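Local coordinates for glycosyl hydrolases family 31 family protein (Aspergillus niger, PDB 6DRU) that releases alpha-xylose from the non-reducing terminal glucose of xyloglucan oligosaccharides, acting as an alpha-xylosidase of glycoside hydrolase family 31, at residues 289-294 / 329-334; 355-360 / 407-412; 677-682 / 702-707. All blocks are in the same frame, centred on the assembly; numbering follows the deposited sequence.

How the contacts relate
Following the chain from the N terminus, contact 1 closes first, joining the loop after strand 281-284 to the loop after strand 319-328. Contact 2 follows, tying strand 355-357 to the long loop after strand 391-394. Contact 3 comes much later, pairing strands 677-679 and 703-705. The three are in series, so none nests within or crosses another. Contacts 1 and 2 both belong to the TIM-barrel domain and touch: Q292, whose OE1 is hydrogen-bonded to S327 OG, brings NE2 to W357 O at 2.9 Å, probably as a hydrogen bond, and packs on N358. Contact 3 lies in the C-terminal domain, with nearest atoms about 35 Å from contact 2 and about 36 Å from contact 1.

Contact 1 (289-294 / 329-334); sequences WAHQGD and ADDSVN. With NAG (2-acetamido-2-deoxy-beta-D-glucopyranose), chain D.
H291 passes S332 and Q292 passes A329 where a type II turn (H291 to D294) meets a type I turn (A329 to S332), and a hydrogen bond of 2.8 Å from A329 N to Q292 O joins the two backbones. Side chains supply the rest of the grip. D294 OD1 accepts V333 N on its syn side at 2.8 Å and S332 OG on its anti side at 2.9 Å. The other oxygen, D294 OD2, takes H291 ND1 at 2.7 Å, which fixes the rotation of the carboxylate. Three donors around a buried acid would probably keep it ionised. S332 holds OG opposite its own backbone N (chi1 178°), where the hydroxyl gives to D294 and accepts from N334 N, a capping bond ahead of helix 335-340. Both loops follow neighbouring parallel strands of the TIM barrel, 281-284 and 319-328, and so lie at the C-terminal end of the barrel, the side that holds the active site of such enzymes. One face of the H291 imidazole lies against D331 O, 3.4 Å from its plane and over its centre. A water accepts a hydrogen bond from Q292 N and donates one to D331 OD1, an indirect second link. N334 ND2 meets G293 O in the carbonyl plane at 2.8 Å. Glycine suits position 293, where at phi 110° a CB would press on the preceding carbonyl O and run into S332 OG.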
loop_
_atom_site.group_PDB
_atom_site.type_symbol
_atom_site.label_atom_id
_atom_site.label_comp_id
_atom_site.label_asym_id
_atom_site.label_seq_id
_atom_site.Cartn_x
_atom_site.Cartn_y
_atom_site.Cartn_z
ATOM N N TRP A 289 8.750 -39.341 8.690
ATOM C CA TRP A 289 7.560 -39.134 9.499
ATOM C C TRP A 289 6.324 -39.603 8.746
ATOM O O TRP A 289 6.356 -39.858 7.539
ATOM C CB TRP A 289 7.421 -37.657 9.882
ATOM C CG TRP A 289 7.676 -36.732 8.729
ATOM C CD1 TRP A 289 6.849 -36.492 7.669
ATOM C CD2 TRP A 289 8.842 -35.926 8.518
ATOM N NE1 TRP A 289 7.428 -35.587 6.812
ATOM C CE2 TRP A 289 8.651 -35.224 7.311
ATOM C CE3 TRP A 289 10.028 -35.730 9.233
ATOM C CZ2 TRP A 289 9.602 -34.340 6.804
ATOM C CZ3 TRP A 289 10.970 -34.853 8.728
ATOM C CH2 TRP A 289 10.751 -34.168 7.525
ATOM N N ALA A 290 5.216 -39.712 9.480
ATOM C CA ALA A 290 3.954 -40.089 8.855
ATOM C C ALA A 290 3.308 -38.905 8.145
ATOM O O ALA A 290 2.811 -39.049 7.023
ATOM C CB ALA A 290 3.004 -40.670 9.902
ATOM N N HIS A 291 3.310 -37.733 8.777
ATOM C CA HIS A 291 2.725 -36.534 8.197
ATOM C C HIS A 291 3.602 -35.331 8.514
ATOM O O HIS A 291 4.326 -35.317 9.513
ATOM C CB HIS A 291 1.301 -36.288 8.717
ATOM C CG HIS A 291 0.433 -37.509 8.712
ATOM N ND1 HIS A 291 0.199 -38.259 9.846
ATOM C CD2 HIS A 291 -0.258 -38.109 7.715
ATOM C CE1 HIS A 291 -0.599 -39.268 9.546
ATOM N NE2 HIS A 291 -0.892 -39.200 8.259
ATOM N N GLN A 292 3.525 -34.318 7.651
ATOM C CA GLN A 292 4.230 -33.061 7.880
ATOM C C GLN A 292 3.610 -32.353 9.077
ATOM O O GLN A 292 2.449 -31.934 9.028
ATOM C CB GLN A 292 4.163 -32.178 6.638
ATOM C CG GLN A 292 4.979 -32.674 5.464
ATOM C CD GLN A 292 4.887 -31.742 4.273
ATOM O OE1 GLN A 292 5.575 -30.724 4.210
ATOM N NE2 GLN A 292 4.026 -32.085 3.322
ATOM N N GLY A 293 4.379 -32.212 10.151
ATOM C CA GLY A 293 3.896 -31.617 11.379
ATOM C C GLY A 293 3.735 -32.600 12.516
ATOM O O GLY A 293 3.499 -32.172 13.653
ATOM N N ASP A 294 3.842 -33.902 12.244
ATOM C CA ASP A 294 3.767 -34.892 13.315
ATOM C C ASP A 294 4.981 -34.805 14.231
ATOM O O ASP A 294 4.861 -35.002 15.447
ATOM C CB ASP A 294 3.636 -36.295 12.722
ATOM C CG ASP A 294 2.232 -36.593 12.229
ATOM O OD1 ASP A 294 1.362 -35.702 12.332
ATOM O OD2 ASP A 294 1.997 -37.718 11.739
ATOM N N ALA A 329 1.068 -29.906 7.602
ATOM C CA ALA A 329 -0.009 -30.211 6.674
ATOM C C ALA A 329 -1.280 -30.529 7.452
ATOM O O ALA A 329 -1.259 -30.736 8.669
ATOM C CB ALA A 329 0.376 -31.377 5.755
ATOM N N ASP A 330 -2.401 -30.576 6.729
ATOM C CA ASP A 330 -3.680 -30.836 7.381
ATOM C C ASP A 330 -3.784 -32.263 7.902
ATOM O O ASP A 330 -4.493 -32.506 8.884
ATOM C CB ASP A 330 -4.839 -30.528 6.432
ATOM C CG ASP A 330 -4.872 -29.072 6.003
ATOM O OD1 ASP A 330 -5.664 -28.736 5.097
ATOM O OD2 ASP A 330 -4.091 -28.266 6.552
ATOM N N ASP A 331 -3.097 -33.217 7.269
ATOM C CA ASP A 331 -3.160 -34.596 7.744
ATOM C C ASP A 331 -2.401 -34.809 9.047
ATOM O O ASP A 331 -2.501 -35.895 9.628
ATOM C CB ASP A 331 -2.634 -35.556 6.673
ATOM C CG ASP A 331 -1.344 -35.076 6.032
ATOM O OD1 ASP A 331 -0.500 -34.491 6.742
ATOM O OD2 ASP A 331 -1.170 -35.303 4.816
ATOM N N SER A 332 -1.659 -33.812 9.520
ATOM C CA SER A 332 -0.876 -33.972 10.734
ATOM C C SER A 332 -1.782 -34.137 11.949
ATOM O O SER A 332 -2.858 -33.538 12.039
ATOM C CB SER A 332 0.046 -32.774 10.941
ATOM O OG SER A 332 0.778 -32.908 12.146
ATOM N N VAL A 333 -1.326 -34.955 12.901
ATOM C CA VAL A 333 -2.041 -35.113 14.160
ATOM C C VAL A 333 -2.000 -33.840 14.993
ATOM O O VAL A 333 -2.832 -33.663 15.891
ATOM C CB VAL A 333 -1.470 -36.303 14.954
ATOM C CG1 VAL A 333 -1.404 -37.537 14.074
ATOM C CG2 VAL A 333 -0.093 -35.963 15.509
ATOM N N ASN A 334 -1.056 -32.943 14.717
ATOM C CA ASN A 334 -0.938 -31.684 15.436
ATOM C C ASN A 334 -1.576 -30.515 14.699
ATOM O O ASN A 334 -1.546 -29.392 15.212
ATOM C CB ASN A 334 0.539 -31.373 15.709
ATOM C CG ASN A 334 1.226 -32.456 16.516
ATOM O OD1 ASN A 334 0.650 -33.016 17.449
ATOM N ND2 ASN A 334 2.467 -32.760 16.159
HETATM C C1 NAG D . 5.186 -38.096 1.006
HETATM C C2 NAG D . 5.081 -39.164 -0.065
HETATM C C3 NAG D . 4.908 -40.550 0.449
HETATM C C4 NAG D . 5.742 -40.821 1.682
HETATM C C5 NAG D . 5.566 -39.705 2.682
HETATM C C6 NAG D . 6.397 -39.982 3.915
HETATM C C7 NAG D . 4.141 -38.061 -2.065
HETATM C C8 NAG D . 2.941 -37.728 -2.926
HETATM N N2 NAG D . 3.972 -38.840 -0.892
HETATM O O3 NAG D . 5.221 -41.464 -0.577
HETATM O O4 NAG D . 5.330 -42.036 2.259
HETATM O O5 NAG D . 5.993 -38.513 2.078
HETATM O O6 NAG D . 6.814 -38.764 4.489
HETATM O O7 NAG D . 5.245 -37.664 -2.380
HETATM O O HOH W 1 1.927 -34.772 5.620
#

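Contact 2 (355-360 / 407-412); sequences DSWNGS and ENNGQS. With NAG (2-acetamido-2-deoxy-beta-D-glucopyranose), chain D; BGC (beta-D-glucopyranose), chain F; GAL (beta-D-galactopyranose), chain B.
W357 lays the CE3 corner of its indole against G410, 3.7 Å from CA, and runs alongside the N409 side chain with ring and amide planes 47° apart. CG stands opposite the backbone N (chi1 -180°), which carries the indole out beside N409, so that its CH2 also reaches C6 of the bound glucose at 3.7 Å. Glycine fits position 410 because a CB there would point at the indole. N409 ND2 donates to O4 of the same glucose at 3.1 Å, though the placing of this amide against the sugar is less certain; Y286, E404 and Y406 hydrogen-bond this sugar too, and Q411 O lies near C6 of a galactose. The arrangement is consistent with a binding site for the xyloglucan product, close to the catalytic centre: the side chain of W357 is about 8 Å from that of active-site D395. At the backbone of N409, D355 OD1 accepts N409 N at 3.1 Å and S356 N, both from the same face of the carboxylate, while OD2 is held by L402 N. E407 OE1 lies 3.1 Å from D355 OD1, and the backbone N-H groups donating to both acids would probably soften their repulsion. S356 OG donates to a lone pair of N409 O at 2.8 Å. N358, in the type I' turn, carries an N-linked glycan. That turn joins strand 355-357 to strand 360-364, on whose Y361 S356, N408 and Q411 pack, while N408 and N409 rest on helix 413-417.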
loop_
_atom_site.group_PDB
_atom_site.type_symbol
_atom_site.label_atom_id
_atom_site.label_comp_id
_atom_site.label_asym_id
_atom_site.label_seq_id
_atom_site.Cartn_x
_atom_site.Cartn_y
_atom_site.Cartn_z
ATOM N N ASP A 355 3.480 -22.627 1.407
ATOM C CA ASP A 355 4.210 -23.318 0.350
ATOM C C ASP A 355 3.593 -24.692 0.116
ATOM O O ASP A 355 2.458 -24.946 0.534
ATOM C CB ASP A 355 5.695 -23.449 0.707
ATOM C CG ASP A 355 6.597 -23.485 -0.519
ATOM O OD1 ASP A 355 6.136 -23.939 -1.591
ATOM O OD2 ASP A 355 7.770 -23.068 -0.409
ATOM N N SER A 356 4.329 -25.585 -0.543
ATOM C CA SER A 356 3.870 -26.945 -0.776
ATOM C C SER A 356 5.052 -27.898 -0.677
ATOM O O SER A 356 6.208 -27.509 -0.858
ATOM C CB SER A 356 3.188 -27.099 -2.142
ATOM O OG SER A 356 4.100 -26.862 -3.199
ATOM N N TRP A 357 4.738 -29.157 -0.389
ATOM C CA TRP A 357 5.713 -30.236 -0.328
ATOM C C TRP A 357 4.958 -31.543 -0.146
ATOM O O TRP A 357 3.903 -31.573 0.494
ATOM C CB TRP A 357 6.720 -30.042 0.814
ATOM C CG TRP A 357 7.730 -31.142 0.883
ATOM C CD1 TRP A 357 7.801 -32.135 1.814
ATOM C CD2 TRP A 357 8.802 -31.379 -0.039
ATOM N NE1 TRP A 357 8.859 -32.968 1.539
ATOM C CE2 TRP A 357 9.488 -32.526 0.405
ATOM C CE3 TRP A 357 9.251 -30.729 -1.193
ATOM C CZ2 TRP A 357 10.598 -33.036 -0.264
ATOM C CZ3 TRP A 357 10.354 -31.237 -1.855
ATOM C CH2 TRP A 357 11.014 -32.379 -1.389
ATOM N N ASN A 358 5.504 -32.616 -0.724
ATOM C CA ASN A 358 4.938 -33.956 -0.580
ATOM C C ASN A 358 3.510 -34.012 -1.124
ATOM O O ASN A 358 2.656 -34.735 -0.605
ATOM C CB ASN A 358 5.001 -34.415 0.883
ATOM C CG ASN A 358 4.689 -35.887 1.059
ATOM O OD1 ASN A 358 3.672 -36.246 1.650
ATOM N ND2 ASN A 358 5.565 -36.748 0.551
ATOM N N GLY A 359 3.242 -33.236 -2.173
ATOM C CA GLY A 359 1.933 -33.222 -2.795
ATOM C C GLY A 359 0.853 -32.509 -2.015
ATOM O O GLY A 359 -0.322 -32.606 -2.385
ATOM N N SER A 360 1.209 -31.793 -0.953
ATOM C CA SER A 360 0.249 -31.081 -0.122
ATOM C C SER A 360 0.729 -29.657 0.105
ATOM O O SER A 360 1.932 -29.411 0.234
ATOM C CB SER A 360 0.050 -31.786 1.225
ATOM O OG SER A 360 -0.263 -33.155 1.041
ATOM N N GLU A 407 8.349 -20.609 -5.181
ATOM C CA GLU A 407 7.180 -21.170 -4.526
ATOM C C GLU A 407 6.787 -22.494 -5.174
ATOM O O GLU A 407 7.328 -22.898 -6.207
ATOM C CB GLU A 407 6.013 -20.181 -4.570
ATOM C CG GLU A 407 5.944 -19.246 -3.373
ATOM C CD GLU A 407 5.525 -19.955 -2.098
ATOM O OE1 GLU A 407 5.085 -21.123 -2.175
ATOM O OE2 GLU A 407 5.635 -19.344 -1.015
ATOM N N ASN A 408 5.838 -23.181 -4.534
ATOM C CA ASN A 408 5.303 -24.453 -5.027
ATOM C C ASN A 408 6.389 -25.527 -5.051
ATOM O O ASN A 408 6.578 -26.236 -6.041
ATOM C CB ASN A 408 4.647 -24.286 -6.400
ATOM C CG ASN A 408 3.557 -23.232 -6.398
ATOM O OD1 ASN A 408 2.496 -23.419 -5.799
ATOM N ND2 ASN A 408 3.815 -22.111 -7.064
ATOM N N ASN A 409 7.116 -25.629 -3.940
ATOM C CA ASN A 409 8.174 -26.619 -3.821
ATOM C C ASN A 409 7.614 -28.028 -3.983
ATOM O O ASN A 409 6.449 -28.299 -3.678
ATOM C CB ASN A 409 8.876 -26.476 -2.469
ATOM C CG ASN A 409 10.194 -27.222 -2.412
ATOM O OD1 ASN A 409 10.679 -27.725 -3.424
ATOM N ND2 ASN A 409 10.782 -27.294 -1.222
ATOM N N GLY A 410 8.459 -28.932 -4.471
ATOM C CA GLY A 410 8.059 -30.303 -4.697
ATOM C C GLY A 410 7.321 -30.555 -5.990
ATOM O O GLY A 410 7.132 -31.723 -6.356
ATOM N N GLN A 411 6.896 -29.513 -6.695
ATOM C CA GLN A 411 6.183 -29.674 -7.951
ATOM C C GLN A 411 7.185 -29.654 -9.105
ATOM O O GLN A 411 8.402 -29.648 -8.896
ATOM C CB GLN A 411 5.102 -28.600 -8.077
ATOM C CG GLN A 411 4.031 -28.690 -6.990
ATOM C CD GLN A 411 2.906 -27.688 -7.173
ATOM O OE1 GLN A 411 2.640 -26.870 -6.291
ATOM N NE2 GLN A 411 2.234 -27.753 -8.316
ATOM N N SER A 412 6.685 -29.660 -10.339
ATOM C CA SER A 412 7.561 -29.697 -11.502
ATOM C C SER A 412 8.441 -28.454 -11.555
ATOM O O SER A 412 8.098 -27.397 -11.019
ATOM C CB SER A 412 6.744 -29.813 -12.789
ATOM O OG SER A 412 6.046 -28.613 -13.066
HETATM C C1 NAG D . 5.186 -38.096 1.006
HETATM C C2 NAG D . 5.081 -39.164 -0.065
HETATM C C3 NAG D . 4.908 -40.550 0.449
HETATM C C4 NAG D . 5.742 -40.821 1.682
HETATM C C5 NAG D . 5.566 -39.705 2.682
HETATM C C6 NAG D . 6.397 -39.982 3.915
HETATM C C7 NAG D . 4.141 -38.061 -2.065
HETATM C C8 NAG D . 2.941 -37.728 -2.926
HETATM N N2 NAG D . 3.972 -38.840 -0.892
HETATM O O3 NAG D . 5.221 -41.464 -0.577
HETATM O O4 NAG D . 5.330 -42.036 2.259
HETATM O O5 NAG D . 5.993 -38.513 2.078
HETATM O O6 NAG D . 6.814 -38.764 4.489
HETATM O O7 NAG D . 5.245 -37.664 -2.380
HETATM C C2 BGC F . 13.984 -29.586 -4.767
HETATM C C3 BGC F . 13.892 -28.531 -3.720
HETATM C C4 BGC F . 13.658 -29.183 -2.345
HETATM C C5 BGC F . 14.678 -30.259 -2.099
HETATM C C6 BGC F . 14.358 -30.982 -0.798
HETATM C C1 BGC F . 15.070 -30.549 -4.361
HETATM O O2 BGC F . 14.297 -29.000 -6.050
HETATM O O3 BGC F . 12.846 -27.681 -4.025
HETATM O O4 BGC F . 13.768 -28.208 -1.332
HETATM O O5 BGC F . 14.662 -31.199 -3.156
HETATM O O6 BGC F . 15.033 -32.221 -0.765
HETATM C C1 GAL B . 12.553 -33.345 -10.827
HETATM C C2 GAL B . 11.632 -34.433 -11.330
HETATM C C3 GAL B . 10.256 -34.263 -11.214
HETATM C C4 GAL B . 9.917 -33.640 -9.874
HETATM C C5 GAL B . 10.870 -32.522 -9.509
HETATM C C6 GAL B . 10.520 -32.009 -8.127
HETATM O O2 GAL B . 11.998 -34.809 -12.639
HETATM O O3 GAL B . 9.611 -35.469 -11.550
HETATM O O4 GAL B . 9.955 -34.627 -8.870
HETATM O O5 GAL B . 12.194 -33.002 -9.509
HETATM O O6 GAL B . 11.460 -31.036 -7.725
#

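Contact 3 (677-682 / 702-707); sequences WTYWWT and PVFHLG
The W677 indole carries L706 on one face, CD2 lying 3.5 Å from the centroid of the six-membered ring and only 9° off its normal. F704 has Y679 CD1 over one face, 3.4 Å above the plane, while F704 CD2 lies at the edge of the tyrosine ring and the two planes stand 56° apart. P702 CA also meets Y679 at the ring edge, beside the hydroxyl that P695 O holds. On the H705 imidazole sits T678 CB, 3.7 Å from the ring centroid; H705 CG lies between its backbone N and carbonyl carbon (chi1 69°), which turns the ring alongside T678. These residues belong to an antiparallel ladder in the beta-sheet of the C-terminal domain, where 703-705 runs between 677-679 and 649-651. T678 and H705 form a hydrogen-bonded pair, T678 N to H705 O at 3.1 Å and H705 N to T678 O at 3.0 Å. Y679 and F704 make the next, non-hydrogen-bonded pair on the opposite face, where F704 packs against strands 661-666 and 690-695; large aromatics suit this buried side. Beyond the ladder, W680 N hydrogen-bonds to V703 O at 2.9 Å, and the W680 indole meets R709 in a cation-pi contact.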
loop_
_atom_site.group_PDB
_atom_site.type_symbol
_atom_site.label_atom_id
_atom_site.label_comp_id
_atom_site.label_asym_id
_atom_site.label_seq_id
_atom_site.Cartn_x
_atom_site.Cartn_y
_atom_site.Cartn_z
ATOM N N TRP A 677 57.138 -23.242 6.557
ATOM C CA TRP A 677 56.060 -24.088 6.058
ATOM C C TRP A 677 56.584 -25.501 5.826
ATOM O O TRP A 677 57.509 -25.703 5.032
ATOM C CB TRP A 677 55.469 -23.514 4.770
ATOM C CG TRP A 677 54.831 -22.170 4.951
ATOM C CD1 TRP A 677 55.302 -20.972 4.501
ATOM C CD2 TRP A 677 53.600 -21.888 5.630
ATOM N NE1 TRP A 677 54.443 -19.961 4.859
ATOM C CE2 TRP A 677 53.390 -20.497 5.553
ATOM C CE3 TRP A 677 52.656 -22.677 6.296
ATOM C CZ2 TRP A 677 52.274 -19.877 6.116
ATOM C CZ3 TRP A 677 51.548 -22.060 6.853
ATOM C CH2 TRP A 677 51.369 -20.673 6.761
ATOM N N THR A 678 55.985 -26.473 6.507
ATOM C CA THR A 678 56.335 -27.880 6.367
ATOM C C THR A 678 55.175 -28.608 5.705
ATOM O O THR A 678 54.056 -28.601 6.228
ATOM C CB THR A 678 56.652 -28.510 7.722
ATOM O OG1 THR A 678 57.721 -27.792 8.350
ATOM C CG2 THR A 678 57.049 -29.969 7.554
ATOM N N TYR A 679 55.443 -29.230 4.559
ATOM C CA TYR A 679 54.417 -30.006 3.880
ATOM C C TYR A 679 54.090 -31.257 4.688
ATOM O O TYR A 679 54.980 -31.925 5.218
ATOM C CB TYR A 679 54.874 -30.378 2.472
ATOM C CG TYR A 679 53.758 -30.863 1.578
ATOM C CD1 TYR A 679 52.653 -30.062 1.321
ATOM C CD2 TYR A 679 53.817 -32.110 0.973
ATOM C CE1 TYR A 679 51.630 -30.497 0.503
ATOM C CE2 TYR A 679 52.801 -32.553 0.149
ATOM C CZ TYR A 679 51.709 -31.742 -0.084
ATOM O OH TYR A 679 50.696 -32.179 -0.904
ATOM N N TRP A 680 52.794 -31.564 4.786
ATOM C CA TRP A 680 52.347 -32.619 5.691
ATOM C C TRP A 680 52.823 -33.993 5.237
ATOM O O TRP A 680 53.200 -34.828 6.067
ATOM C CB TRP A 680 50.824 -32.595 5.805
ATOM C CG TRP A 680 50.280 -33.539 6.830
ATOM C CD1 TRP A 680 49.927 -34.846 6.642
ATOM C CD2 TRP A 680 50.019 -33.248 8.209
ATOM N NE1 TRP A 680 49.465 -35.385 7.820
ATOM C CE2 TRP A 680 49.511 -34.425 8.797
ATOM C CE3 TRP A 680 50.167 -32.106 9.004
ATOM C CZ2 TRP A 680 49.150 -34.491 10.141
ATOM C CZ3 TRP A 680 49.809 -32.175 10.340
ATOM C CH2 TRP A 680 49.306 -33.359 10.894
ATOM N N TRP A 681 52.815 -34.248 3.930
ATOM C CA TRP A 681 53.033 -35.598 3.428
ATOM C C TRP A 681 54.493 -35.915 3.139
ATOM O O TRP A 681 54.863 -37.094 3.125
ATOM C CB TRP A 681 52.196 -35.820 2.166
ATOM C CG TRP A 681 50.756 -35.490 2.381
ATOM C CD1 TRP A 681 50.071 -34.436 1.858
ATOM C CD2 TRP A 681 49.828 -36.200 3.212
ATOM N NE1 TRP A 681 48.770 -34.454 2.294
ATOM C CE2 TRP A 681 48.595 -35.526 3.127
ATOM C CE3 TRP A 681 49.920 -37.345 4.010
ATOM C CZ2 TRP A 681 47.461 -35.958 3.811
ATOM C CZ3 TRP A 681 48.793 -37.771 4.688
ATOM C CH2 TRP A 681 47.580 -37.079 4.585
ATOM N N THR A 682 55.329 -34.904 2.910
ATOM C CA THR A 682 56.741 -35.122 2.636
ATOM C C THR A 682 57.658 -34.586 3.724
ATOM O O THR A 682 58.863 -34.859 3.680
ATOM C CB THR A 682 57.131 -34.482 1.295
ATOM O OG1 THR A 682 57.171 -33.057 1.435
ATOM C CG2 THR A 682 56.129 -34.853 0.214
ATOM N N PRO A 702 46.622 -31.158 -0.194
ATOM C CA PRO A 702 47.703 -30.206 0.099
ATOM C C PRO A 702 47.502 -29.461 1.409
ATOM O O PRO A 702 46.593 -28.637 1.540
ATOM C CB PRO A 702 47.665 -29.255 -1.105
ATOM C CG PRO A 702 47.059 -30.067 -2.204
ATOM C CD PRO A 702 46.049 -30.954 -1.535
ATOM N N VAL A 703 48.348 -29.763 2.391
ATOM C CA VAL A 703 48.283 -29.158 3.717
ATOM C C VAL A 703 49.703 -28.891 4.195
ATOM O O VAL A 703 50.545 -29.794 4.194
ATOM C CB VAL A 703 47.536 -30.055 4.727
ATOM C CG1 VAL A 703 47.735 -29.542 6.148
ATOM C CG2 VAL A 703 46.055 -30.127 4.392
ATOM N N PHE A 704 49.972 -27.651 4.592
ATOM C CA PHE A 704 51.217 -27.272 5.241
ATOM C C PHE A 704 50.938 -26.956 6.703
ATOM O O PHE A 704 49.786 -26.818 7.122
ATOM C CB PHE A 704 51.857 -26.062 4.552
ATOM C CG PHE A 704 52.168 -26.279 3.102
ATOM C CD1 PHE A 704 51.173 -26.180 2.143
ATOM C CD2 PHE A 704 53.457 -26.574 2.694
ATOM C CE1 PHE A 704 51.457 -26.376 0.808
ATOM C CE2 PHE A 704 53.745 -26.770 1.359
ATOM C CZ PHE A 704 52.742 -26.667 0.418
ATOM N N HIS A 705 52.004 -26.839 7.487
ATOM C CA HIS A 705 51.827 -26.506 8.892
ATOM C C HIS A 705 53.009 -25.692 9.390
ATOM O O HIS A 705 54.148 -25.906 8.967
ATOM C CB HIS A 705 51.639 -27.765 9.749
ATOM C CG HIS A 705 52.866 -28.613 9.875
ATOM N ND1 HIS A 705 53.860 -28.353 10.795
ATOM C CD2 HIS A 705 53.252 -29.725 9.208
ATOM C CE1 HIS A 705 54.808 -29.266 10.684
ATOM N NE2 HIS A 705 54.463 -30.111 9.729
ATOM N N LEU A 706 52.719 -24.750 10.283
ATOM C CA LEU A 706 53.739 -23.964 10.957
ATOM C C LEU A 706 54.131 -24.640 12.262
ATOM O O LEU A 706 53.329 -25.345 12.883
ATOM C CB LEU A 706 53.239 -22.545 11.231
ATOM C CG LEU A 706 52.910 -21.701 10.000
ATOM C CD1 LEU A 706 52.169 -20.432 10.390
ATOM C CD2 LEU A 706 54.177 -21.369 9.231
ATOM N N GLY A 707 55.374 -24.415 12.676
ATOM C CA GLY A 707 55.882 -25.096 13.845
ATOM C C GLY A 707 55.996 -26.593 13.594
ATOM O O GLY A 707 55.929 -27.081 12.464
HETATM O O HOH W 2 56.831 -25.961 9.947
#